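Local structure of CRISPR-associated endonuclease Cas9 (Campylobacter jejuni subsp. jejuni serotype O:2, 5X2H) at residues R683-K688 with C736-K741; K708-K713 with R828-F833. The protein is, in its natural form, an RNA-guided endonuclease of bacterial antiviral defence, which uses an HNH domain and a RuvC-like domain to cut the two strands of invading DNA. All coordinates share one frame; numbering follows the deposited sequence.

Interaction 1: R683-K688 with C736-K741; sequences RVDIFK and CFSLYK. With nucleotides of chain D.
D685 OD1 takes two bonds. S738 OG donates to it across the strands at 2.8 Å, from well above the carboxylate plane. R683 NE, on D685's own strand, donates to the syn lone pair of the same atom, also at 2.8 Å. R683 NH2 bonds OD2, so the guanidinium grips the carboxylate side-on and nearly coplanar, which fixes the rotation of both groups. D685 OD2 also forms a salt bridge with R830. R683 reaches there with CG anti to its backbone N (chi1 176°) and runs alongside Y740, its CD 3.6 Å from Y740 CE2. A water at the edge of the Y740 ring joins Y740 OH to R683 NH1.

The backbones form an antiparallel ladder. V684 and L739 make a hydrogen-bonded pair, with L739 N to V684 O at 2.8 Å and almost straight. I686 N bonds F737 O, while C736 N bonds I686 O. C736 and F737 thus both face I686, a classic beta bulge. On the far face, V684 CG1 packs on L739 CB at 3.6 Å, and I686 CG1 lies 3.8 Å from F737 CE1. K741 NZ donates to OP1 of DA3 of chain D at 2.7 Å.

Strand 683-689 is the middle of a three-stranded antiparallel sheet, between 695-700 and 733-740. The V684, I686 and L739 face packs against strands 756-764 and 810-816.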
ATOM      1  N   ARG A 683      20.365   1.875 -12.292  1.00 29.61           N
ATOM      2  CA  ARG A 683      21.790   1.598 -12.223  1.00 30.28           C
ATOM      3  C   ARG A 683      22.459   2.045 -13.518  1.00 30.81           C
ATOM      4  O   ARG A 683      21.856   1.999 -14.593  1.00 30.48           O
ATOM      5  CB  ARG A 683      22.028   0.104 -11.965  1.00 30.49           C
ATOM      6  CG  ARG A 683      23.476  -0.346 -11.956  1.00 33.95           C
ATOM      7  CD  ARG A 683      23.562  -1.832 -11.622  1.00 32.23           C
ATOM      8  NE  ARG A 683      24.588  -2.520 -12.399  1.00 33.94           N
ATOM      9  CZ  ARG A 683      24.766  -3.836 -12.397  1.00 37.30           C
ATOM     10  NH1 ARG A 683      23.984  -4.612 -11.657  1.00 38.68           N
ATOM     11  NH2 ARG A 683      25.722  -4.376 -13.138  1.00 38.25           N
ATOM     12  N   VAL A 684      23.705   2.497 -13.400  1.00 28.89           N
ATOM     13  CA  VAL A 684      24.548   2.789 -14.553  1.00 33.45           C
ATOM     14  C   VAL A 684      25.942   2.245 -14.269  1.00 34.88           C
ATOM     15  O   VAL A 684      26.485   2.452 -13.178  1.00 37.14           O
ATOM     16  CB  VAL A 684      24.593   4.297 -14.881  1.00 37.77           C
ATOM     17  CG1 VAL A 684      25.033   5.108 -13.673  1.00 41.35           C
ATOM     18  CG2 VAL A 684      25.512   4.559 -16.058  1.00 38.39           C
ATOM     19  N   ASP A 685      26.508   1.529 -15.235  1.00 32.12           N
ATOM     20  CA  ASP A 685      27.823   0.922 -15.086  1.00 33.92           C
ATOM     21  C   ASP A 685      28.853   1.787 -15.799  1.00 37.91           C
ATOM     22  O   ASP A 685      28.715   2.070 -16.993  1.00 37.71           O
ATOM     23  CB  ASP A 685      27.831  -0.504 -15.632  1.00 35.01           C
ATOM     24  CG  ASP A 685      27.014  -1.458 -14.778  1.00 38.68           C
ATOM     25  OD1 ASP A 685      26.529  -1.032 -13.704  1.00 36.67           O
ATOM     26  OD2 ASP A 685      26.857  -2.631 -15.179  1.00 38.89           O
ATOM     27  N   ILE A 686      29.879   2.204 -15.061  1.00 40.26           N
ATOM     28  CA  ILE A 686      30.904   3.110 -15.566  1.00 35.75           C
ATOM     29  C   ILE A 686      32.104   2.291 -16.008  1.00 37.63           C
ATOM     30  O   ILE A 686      32.615   1.459 -15.247  1.00 43.53           O
ATOM     31  CB  ILE A 686      31.303   4.144 -14.500  1.00 33.42           C
ATOM     32  CG1 ILE A 686      30.094   5.003 -14.123  1.00 31.84           C
ATOM     33  CG2 ILE A 686      32.462   5.006 -14.991  1.00 36.07           C
ATOM     34  CD1 ILE A 686      29.395   5.629 -15.314  1.00 30.16           C
ATOM     35  N   PHE A 687      32.547   2.516 -17.239  1.00 33.37           N
ATOM     36  CA  PHE A 687      33.729   1.880 -17.792  1.00 36.18           C
ATOM     37  C   PHE A 687      34.783   2.939 -18.083  1.00 39.80           C
ATOM     38  O   PHE A 687      34.510   4.142 -18.095  1.00 39.72           O
ATOM     39  CB  PHE A 687      33.401   1.103 -19.072  1.00 36.41           C
ATOM     40  CG  PHE A 687      32.604  -0.145 -18.840  1.00 37.98           C
ATOM     41  CD1 PHE A 687      31.244  -0.078 -18.579  1.00 37.16           C
ATOM     42  CD2 PHE A 687      33.210  -1.388 -18.903  1.00 38.48           C
ATOM     43  CE1 PHE A 687      30.507  -1.224 -18.371  1.00 34.89           C
ATOM     44  CE2 PHE A 687      32.476  -2.540 -18.699  1.00 36.70           C
ATOM     45  CZ  PHE A 687      31.123  -2.458 -18.433  1.00 35.68           C
ATOM     46  N   LYS A 688      36.003   2.471 -18.330  1.00 39.96           N
ATOM     47  CA  LYS A 688      37.129   3.346 -18.626  1.00 39.96           C
ATOM     48  C   LYS A 688      37.968   2.684 -19.705  1.00 40.91           C
ATOM     49  O   LYS A 688      38.397   1.538 -19.541  1.00 41.47           O
ATOM     50  CB  LYS A 688      37.964   3.608 -17.369  1.00 44.82           C
ATOM     51  CG  LYS A 688      39.110   4.588 -17.541  1.00 51.56           C
ATOM     52  CD  LYS A 688      39.664   4.990 -16.179  1.00 55.89           C
ATOM     53  CE  LYS A 688      40.896   5.862 -16.304  1.00 59.69           C
ATOM     54  NZ  LYS A 688      42.051   5.088 -16.829  1.00 66.13           N
ATOM     55  N   CYS A 736      34.662  -0.098 -14.017  1.00 43.43           N
ATOM     56  CA  CYS A 736      35.112   0.663 -12.856  1.00 42.36           C
ATOM     57  C   CYS A 736      34.222   0.421 -11.641  1.00 42.66           C
ATOM     58  O   CYS A 736      34.698  -0.049 -10.602  1.00 41.15           O
ATOM     59  CB  CYS A 736      35.159   2.158 -13.192  1.00 42.72           C
ATOM     60  SG  CYS A 736      36.198   2.550 -14.604  1.00 47.12           S
ATOM     61  N   PHE A 737      32.935   0.738 -11.756  1.00 40.70           N
ATOM     62  CA  PHE A 737      31.988   0.593 -10.658  1.00 40.75           C
ATOM     63  C   PHE A 737      30.581   0.784 -11.206  1.00 42.20           C
ATOM     64  O   PHE A 737      30.387   1.253 -12.332  1.00 41.55           O
ATOM     65  CB  PHE A 737      32.271   1.589  -9.529  1.00 40.72           C
ATOM     66  CG  PHE A 737      32.626   2.969 -10.010  1.00 41.06           C
ATOM     67  CD1 PHE A 737      31.645   3.845 -10.432  1.00 38.83           C
ATOM     68  CD2 PHE A 737      33.946   3.388 -10.031  1.00 41.53           C
ATOM     69  CE1 PHE A 737      31.971   5.113 -10.870  1.00 40.05           C
ATOM     70  CE2 PHE A 737      34.279   4.653 -10.467  1.00 42.44           C
ATOM     71  CZ  PHE A 737      33.291   5.517 -10.886  1.00 42.91           C
ATOM     72  N   SER A 738      29.599   0.406 -10.392  1.00 38.81           N
ATOM     73  CA  SER A 738      28.192   0.610 -10.697  1.00 37.40           C
ATOM     74  C   SER A 738      27.658   1.740  -9.832  1.00 37.64           C
ATOM     75  O   SER A 738      27.931   1.786  -8.627  1.00 39.47           O
ATOM     76  CB  SER A 738      27.383  -0.667 -10.454  1.00 36.72           C
ATOM     77  OG  SER A 738      27.832  -1.718 -11.291  1.00 42.11           O
ATOM     78  N   LEU A 739      26.905   2.649 -10.444  1.00 33.23           N
ATOM     79  CA  LEU A 739      26.304   3.765  -9.734  1.00 32.27           C
ATOM     80  C   LEU A 739      24.797   3.578  -9.646  1.00 36.33           C
ATOM     81  O   LEU A 739      24.151   3.164 -10.613  1.00 37.33           O
ATOM     82  CB  LEU A 739      26.618   5.096 -10.420  1.00 31.73           C
ATOM     83  CG  LEU A 739      28.093   5.480 -10.522  1.00 33.79           C
ATOM     84  CD1 LEU A 739      28.237   6.860 -11.140  1.00 31.54           C
ATOM     85  CD2 LEU A 739      28.757   5.418  -9.148  1.00 36.75           C
ATOM     86  N   TYR A 740      24.252   3.875  -8.473  1.00 36.41           N
ATOM     87  CA  TYR A 740      22.822   3.916  -8.229  1.00 35.97           C
ATOM     88  C   TYR A 740      22.471   5.320  -7.761  1.00 34.75           C
ATOM     89  O   TYR A 740      23.349   6.116  -7.418  1.00 36.13           O
ATOM     90  CB  TYR A 740      22.400   2.876  -7.178  1.00 36.18           C
ATOM     91  CG  TYR A 740      22.939   1.485  -7.431  1.00 33.79           C
ATOM     92  CD1 TYR A 740      24.232   1.140  -7.057  1.00 37.05           C
ATOM     93  CD2 TYR A 740      22.152   0.512  -8.034  1.00 35.27           C
ATOM     94  CE1 TYR A 740      24.732  -0.132  -7.285  1.00 39.38           C
ATOM     95  CE2 TYR A 740      22.641  -0.765  -8.267  1.00 39.20           C
ATOM     96  CZ  TYR A 740      23.932  -1.081  -7.889  1.00 42.78           C
ATOM     97  OH  TYR A 740      24.426  -2.346  -8.115  1.00 44.52           O
ATOM     98  N   LYS A 741      21.176   5.622  -7.751  1.00 30.11           N
ATOM     99  CA  LYS A 741      20.730   6.915  -7.251  1.00 31.56           C
ATOM    100  C   LYS A 741      21.247   7.139  -5.836  1.00 36.45           C
ATOM    101  O   LYS A 741      21.126   6.265  -4.972  1.00 41.06           O
ATOM    102  CB  LYS A 741      19.205   7.003  -7.290  1.00 30.56           C
ATOM    103  CG  LYS A 741      18.647   7.137  -8.703  1.00 31.51           C
ATOM    104  CD  LYS A 741      17.135   7.291  -8.708  1.00 31.72           C
ATOM    105  CE  LYS A 741      16.619   7.544 -10.116  1.00 33.11           C
ATOM    106  NZ  LYS A 741      17.054   6.485 -11.072  1.00 32.72           N
TER
ATOM    107  P    DA D   3      15.877   8.094 -14.321  1.00 32.68           P
ATOM    108  OP1  DA D   3      15.756   6.910 -13.442  1.00 32.55           O
ATOM    109  OP2  DA D   3      17.124   8.891 -14.306  1.00 32.67           O
ATOM    110  O5'  DA D   3      15.591   7.670 -15.837  1.00 33.89           O
ATOM    111  C5'  DA D   3      14.335   7.077 -16.179  1.00 32.21           C
ATOM    112  C4'  DA D   3      13.834   7.578 -17.527  1.00 32.04           C
ATOM    113  O4'  DA D   3      13.205   8.880 -17.371  1.00 32.65           O
ATOM    114  C3'  DA D   3      14.911   7.740 -18.602  1.00 30.64           C
ATOM    115  O3'  DA D   3      14.447   7.201 -19.826  1.00 29.65           O
ATOM    116  C2'  DA D   3      15.115   9.255 -18.682  1.00 31.38           C
ATOM    117  C1'  DA D   3      13.733   9.783 -18.319  1.00 35.21           C
ATOM    118  N9   DA D   3      13.753  11.121 -17.721  1.00 36.49           N
ATOM    119  C8   DA D   3      14.475  11.528 -16.631  1.00 35.35           C
ATOM    120  N7   DA D   3      14.289  12.790 -16.313  1.00 34.58           N
ATOM    121  C5   DA D   3      13.384  13.242 -17.259  1.00 35.06           C
ATOM    122  C6   DA D   3      12.783  14.500 -17.476  1.00 35.81           C
ATOM    123  N6   DA D   3      13.020  15.572 -16.714  1.00 34.09           N
ATOM    124  N1   DA D   3      11.927  14.612 -18.512  1.00 34.61           N
ATOM    125  C2   DA D   3      11.693  13.539 -19.274  1.00 33.16           C
ATOM    126  N3   DA D   3      12.197  12.310 -19.170  1.00 32.12           N
ATOM    127  C4   DA D   3      13.041  12.226 -18.132  1.00 34.04           C
TER
HETATM  128  O   HOH W   1      22.757  -3.970  -8.916  1.00 44.31           O

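Interaction 2: K708-K713 with R828-F833; sequences KVLPNK and RQREDF. With nucleotides of chain B.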
ATOM      1  N   LYS A 708      16.666 -10.174 -17.314  1.00 40.21           N
ATOM      2  CA  LYS A 708      17.850 -10.872 -16.815  1.00 44.12           C
ATOM      3  C   LYS A 708      18.993 -10.844 -17.828  1.00 46.18           C
ATOM      4  O   LYS A 708      19.824 -11.754 -17.873  1.00 48.75           O
ATOM      5  CB  LYS A 708      17.520 -12.311 -16.407  1.00 48.50           C
ATOM      6  CG  LYS A 708      16.554 -12.406 -15.236  1.00 47.32           C
ATOM      7  CD  LYS A 708      17.130 -11.719 -14.007  1.00 49.35           C
ATOM      8  CE  LYS A 708      16.167 -11.758 -12.833  1.00 52.61           C
ATOM      9  NZ  LYS A 708      14.949 -10.948 -13.097  1.00 54.74           N
ATOM     10  N   VAL A 709      19.047  -9.795 -18.644  1.00 43.27           N
ATOM     11  CA  VAL A 709      20.115  -9.599 -19.617  1.00 42.58           C
ATOM     12  C   VAL A 709      20.851  -8.320 -19.248  1.00 42.69           C
ATOM     13  O   VAL A 709      20.251  -7.238 -19.223  1.00 44.34           O
ATOM     14  CB  VAL A 709      19.579  -9.529 -21.055  1.00 42.64           C
ATOM     15  CG1 VAL A 709      20.712  -9.228 -22.025  1.00 41.45           C
ATOM     16  CG2 VAL A 709      18.886 -10.833 -21.423  1.00 44.96           C
ATOM     17  N   LEU A 710      22.137  -8.441 -18.954  1.00 42.52           N
ATOM     18  CA  LEU A 710      22.934  -7.282 -18.577  1.00 41.54           C
ATOM     19  C   LEU A 710      23.406  -6.553 -19.833  1.00 37.26           C
ATOM     20  O   LEU A 710      24.154  -7.138 -20.626  1.00 40.27           O
ATOM     21  CB  LEU A 710      24.127  -7.704 -17.731  1.00 43.41           C
ATOM     22  CG  LEU A 710      24.948  -6.573 -17.107  1.00 45.74           C
ATOM     23  CD1 LEU A 710      24.135  -5.835 -16.054  1.00 45.01           C
ATOM     24  CD2 LEU A 710      26.235  -7.120 -16.512  1.00 48.70           C
ATOM     25  N   PRO A 711      22.990  -5.310 -20.056  1.00 32.30           N
ATOM     26  CA  PRO A 711      23.454  -4.585 -21.247  1.00 34.15           C
ATOM     27  C   PRO A 711      24.961  -4.380 -21.205  1.00 39.08           C
ATOM     28  O   PRO A 711      25.568  -4.303 -20.136  1.00 41.04           O
ATOM     29  CB  PRO A 711      22.700  -3.249 -21.173  1.00 30.37           C
ATOM     30  CG  PRO A 711      21.554  -3.495 -20.223  1.00 29.88           C
ATOM     31  CD  PRO A 711      22.047  -4.519 -19.250  1.00 28.77           C
ATOM     32  N   ASN A 712      25.568  -4.303 -22.394  1.00 40.63           N
ATOM     33  CA  ASN A 712      27.019  -4.200 -22.480  1.00 43.31           C
ATOM     34  C   ASN A 712      27.475  -3.158 -23.502  1.00 42.52           C
ATOM     35  O   ASN A 712      28.618  -3.222 -23.973  1.00 44.46           O
ATOM     36  CB  ASN A 712      27.632  -5.563 -22.822  1.00 46.94           C
ATOM     37  CG  ASN A 712      29.088  -5.669 -22.408  1.00 53.16           C
ATOM     38  OD1 ASN A 712      29.495  -5.113 -21.388  1.00 54.68           O
ATOM     39  ND2 ASN A 712      29.883  -6.373 -23.208  1.00 56.29           N
ATOM     40  N   LYS A 713      26.624  -2.203 -23.857  1.00 42.27           N
ATOM     41  CA  LYS A 713      26.969  -1.173 -24.825  1.00 39.67           C
ATOM     42  C   LYS A 713      26.852   0.194 -24.169  1.00 36.91           C
ATOM     43  O   LYS A 713      25.817   0.514 -23.575  1.00 35.87           O
ATOM     44  CB  LYS A 713      26.076  -1.255 -26.064  1.00 43.42           C
ATOM     45  CG  LYS A 713      26.353  -2.471 -26.932  1.00 50.28           C
ATOM     46  CD  LYS A 713      25.583  -2.409 -28.238  1.00 54.57           C
ATOM     47  CE  LYS A 713      25.970  -3.549 -29.167  1.00 60.09           C
ATOM     48  NZ  LYS A 713      25.282  -3.445 -30.486  1.00 63.49           N
ATOM     49  N   ARG A 828      34.758  -3.891  -6.714  1.00 54.82           N
ATOM     50  CA  ARG A 828      33.880  -5.049  -6.773  1.00 55.06           C
ATOM     51  C   ARG A 828      33.566  -5.315  -8.236  1.00 53.96           C
ATOM     52  O   ARG A 828      33.254  -4.380  -8.983  1.00 55.60           O
ATOM     53  CB  ARG A 828      32.592  -4.812  -5.978  1.00 55.01           C
ATOM     54  CG  ARG A 828      32.805  -4.396  -4.526  1.00 58.54           C
ATOM     55  CD  ARG A 828      33.228  -5.569  -3.656  1.00 66.99           C
ATOM     56  NE  ARG A 828      32.689  -5.458  -2.301  1.00 74.31           N
ATOM     57  CZ  ARG A 828      33.390  -5.067  -1.240  1.00 78.55           C
ATOM     58  NH1 ARG A 828      34.673  -4.757  -1.364  1.00 80.59           N
ATOM     59  NH2 ARG A 828      32.807  -4.997  -0.049  1.00 79.76           N
ATOM     60  N   GLN A 829      33.661  -6.576  -8.650  1.00 51.38           N
ATOM     61  CA  GLN A 829      33.413  -6.904 -10.047  1.00 53.22           C
ATOM     62  C   GLN A 829      31.955  -6.627 -10.409  1.00 47.87           C
ATOM     63  O   GLN A 829      31.077  -6.531  -9.547  1.00 45.12           O
ATOM     64  CB  GLN A 829      33.770  -8.362 -10.335  1.00 61.02           C
ATOM     65  CG  GLN A 829      32.817  -9.379  -9.739  1.00 68.25           C
ATOM     66  CD  GLN A 829      33.194 -10.807 -10.095  1.00 75.99           C
ATOM     67  OE1 GLN A 829      32.804 -11.754  -9.409  1.00 77.76           O
ATOM     68  NE2 GLN A 829      33.955 -10.968 -11.173  1.00 78.12           N
ATOM     69  N   ARG A 830      31.712  -6.488 -11.711  1.00 43.56           N
ATOM     70  CA  ARG A 830      30.391  -6.114 -12.198  1.00 41.07           C
ATOM     71  C   ARG A 830      29.360  -7.163 -11.798  1.00 42.23           C
ATOM     72  O   ARG A 830      29.537  -8.356 -12.058  1.00 43.55           O
ATOM     73  CB  ARG A 830      30.420  -5.947 -13.718  1.00 38.90           C
ATOM     74  CG  ARG A 830      29.213  -5.215 -14.290  1.00 38.41           C
ATOM     75  CD  ARG A 830      29.245  -5.186 -15.816  1.00 37.52           C
ATOM     76  NE  ARG A 830      28.190  -4.337 -16.363  1.00 36.38           N
ATOM     77  CZ  ARG A 830      27.890  -4.251 -17.657  1.00 37.23           C
ATOM     78  NH1 ARG A 830      28.562  -4.971 -18.547  1.00 39.27           N
ATOM     79  NH2 ARG A 830      26.913  -3.449 -18.061  1.00 32.52           N
ATOM     80  N   GLU A 831      28.284  -6.715 -11.154  1.00 41.72           N
ATOM     81  CA  GLU A 831      27.245  -7.632 -10.706  1.00 45.70           C
ATOM     82  C   GLU A 831      26.360  -8.028 -11.881  1.00 45.97           C
ATOM     83  O   GLU A 831      25.783  -7.170 -12.556  1.00 41.00           O
ATOM     84  CB  GLU A 831      26.400  -7.007  -9.598  1.00 45.64           C
ATOM     85  CG  GLU A 831      25.439  -7.999  -8.964  1.00 49.52           C
ATOM     86  CD  GLU A 831      24.532  -7.370  -7.928  1.00 52.60           C
ATOM     87  OE1 GLU A 831      23.704  -8.104  -7.345  1.00 53.38           O
ATOM     88  OE2 GLU A 831      24.643  -6.147  -7.700  1.00 52.59           O
ATOM     89  N   ASP A 832      26.251  -9.329 -12.110  1.00 50.45           N
ATOM     90  CA  ASP A 832      25.503  -9.882 -13.226  1.00 52.48           C
ATOM     91  C   ASP A 832      24.033 -10.073 -12.851  1.00 50.91           C
ATOM     92  O   ASP A 832      23.629  -9.927 -11.695  1.00 45.94           O
ATOM     93  CB  ASP A 832      26.123 -11.213 -13.652  1.00 61.64           C
ATOM     94  CG  ASP A 832      25.869 -11.538 -15.107  1.00 69.07           C
ATOM     95  OD1 ASP A 832      25.143 -10.771 -15.771  1.00 69.21           O
ATOM     96  OD2 ASP A 832      26.400 -12.563 -15.586  1.00 74.21           O
ATOM     97  N   PHE A 833      23.226 -10.390 -13.860  1.00 55.00           N
ATOM     98  CA  PHE A 833      21.865 -10.864 -13.664  1.00 59.63           C
ATOM     99  C   PHE A 833      21.859 -12.384 -13.768  1.00 68.39           C
ATOM    100  O   PHE A 833      22.597 -12.963 -14.570  1.00 69.71           O
ATOM    101  CB  PHE A 833      20.910 -10.263 -14.699  1.00 56.86           C
ATOM    102  CG  PHE A 833      20.791  -8.762 -14.629  1.00 54.06           C
ATOM    103  CD1 PHE A 833      21.103  -8.075 -13.467  1.00 53.49           C
ATOM    104  CD2 PHE A 833      20.358  -8.040 -15.730  1.00 51.17           C
ATOM    105  CE1 PHE A 833      20.992  -6.695 -13.409  1.00 52.10           C
ATOM    106  CE2 PHE A 833      20.243  -6.665 -15.678  1.00 49.19           C
ATOM    107  CZ  PHE A 833      20.561  -5.991 -14.518  1.00 50.01           C
TER
ATOM    108  P     U B  80      16.500  -7.110  -4.361  1.00 45.98           P
ATOM    109  OP1   U B  80      15.139  -6.693  -4.782  1.00 50.74           O
ATOM    110  OP2   U B  80      16.683  -7.855  -3.092  1.00 44.19           O
ATOM    111  O5'   U B  80      17.129  -7.984  -5.534  1.00 46.70           O
ATOM    112  C5'   U B  80      16.382  -9.038  -6.134  1.00 45.10           C
ATOM    113  C4'   U B  80      17.261 -10.179  -6.588  1.00 46.43           C
ATOM    114  O4'   U B  80      18.022  -9.774  -7.760  1.00 44.69           O
ATOM    115  C3'   U B  80      18.288 -10.677  -5.567  1.00 47.41           C
ATOM    116  O3'   U B  80      18.458 -12.085  -5.729  1.00 49.21           O
ATOM    117  C2'   U B  80      19.565  -9.973  -6.017  1.00 47.95           C
ATOM    118  O2'   U B  80      20.766 -10.590  -5.602  1.00 50.36           O
ATOM    119  C1'   U B  80      19.396 -10.014  -7.530  1.00 46.42           C
ATOM    120  N1    U B  80      20.190  -9.026  -8.270  1.00 47.41           N
ATOM    121  C2    U B  80      21.071  -9.542  -9.199  1.00 49.52           C
ATOM    122  O2    U B  80      21.189 -10.739  -9.399  1.00 51.69           O
ATOM    123  N3    U B  80      21.805  -8.609  -9.884  1.00 48.14           N
ATOM    124  C4    U B  80      21.745  -7.242  -9.731  1.00 47.06           C
ATOM    125  O4    U B  80      22.474  -6.531 -10.422  1.00 49.09           O
ATOM    126  C5    U B  80      20.809  -6.785  -8.750  1.00 46.32           C
ATOM    127  C6    U B  80      20.076  -7.672  -8.065  1.00 46.17           C
TER
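L710 fills the tight centre of this contact, with one methyl on each of two flat groups. Its CD2 sits over a face of the R830 guanidinium, 3.4 Å from R830 NE and offset toward the rim. Its CD1 lies over the F833 ring, 4.1 Å from the centroid and 18° off the normal, a CH-pi contact. CG of L710 stands anti to the backbone N (chi1 -172°), which carries the branch in between R830 and F833.

R830 comes from the opposite direction on a chain extended from CG to NE. Its NH2 bonds P711 O at 2.6 Å, with the oxygen tilted out of the guanidinium plane. R830 NH1 bonds N712 OD1 at 3.0 Å. Both bonds are bent, each with an angle of 134° at the hydrogen. NE is held by a salt bridge to D685, so the group is tied on more than one side.

The other side is looser. V709 and D832 are exposed, and D832 OD1 approaches L710 CB no closer than 3.8 Å. That carboxylate instead accepts from the backbone N of F833.

F833 itself is buried. K708 ends helix 702-707 in a Schellman motif, and K708 O lies 3.7 Å from F833 CB. The 828-833 loop also contacts the bound RNA: N3 of U80 of chain B donates to D832 O at 2.9 Å, and the uracil lies at the edge of the F833 ring.

Both segments are loops, without regular pairing between them. They pack over the sheet of strands 695-700, 683-689 and 733-740, with L710 and F833 on I700 and R683. F705 of helix 702-707 meets the F833 ring edge-to-face.

How the interactions relate
From the N terminus the chain runs through 683-688, then the 708-713 loop, then 736-741, and reaches 828-833 close to its C terminus. Interaction 1 closes a loop of 47 residues, which holds strand 695-700 and helix 702-707. Interaction 2 closes a longer one of 114 residues, which takes in all six strands of the six-stranded sheet. The segments alternate, so the two loops cross. The centres of interaction 1 and interaction 2 lie about 10 Å apart. The salt bridge from R830 NE to D685 OD2 and the probable hydrogen bond from R683 NH2 to E831 O join them. Together they tie the C-terminal tail and the 708-713 loop to the three-stranded sheet.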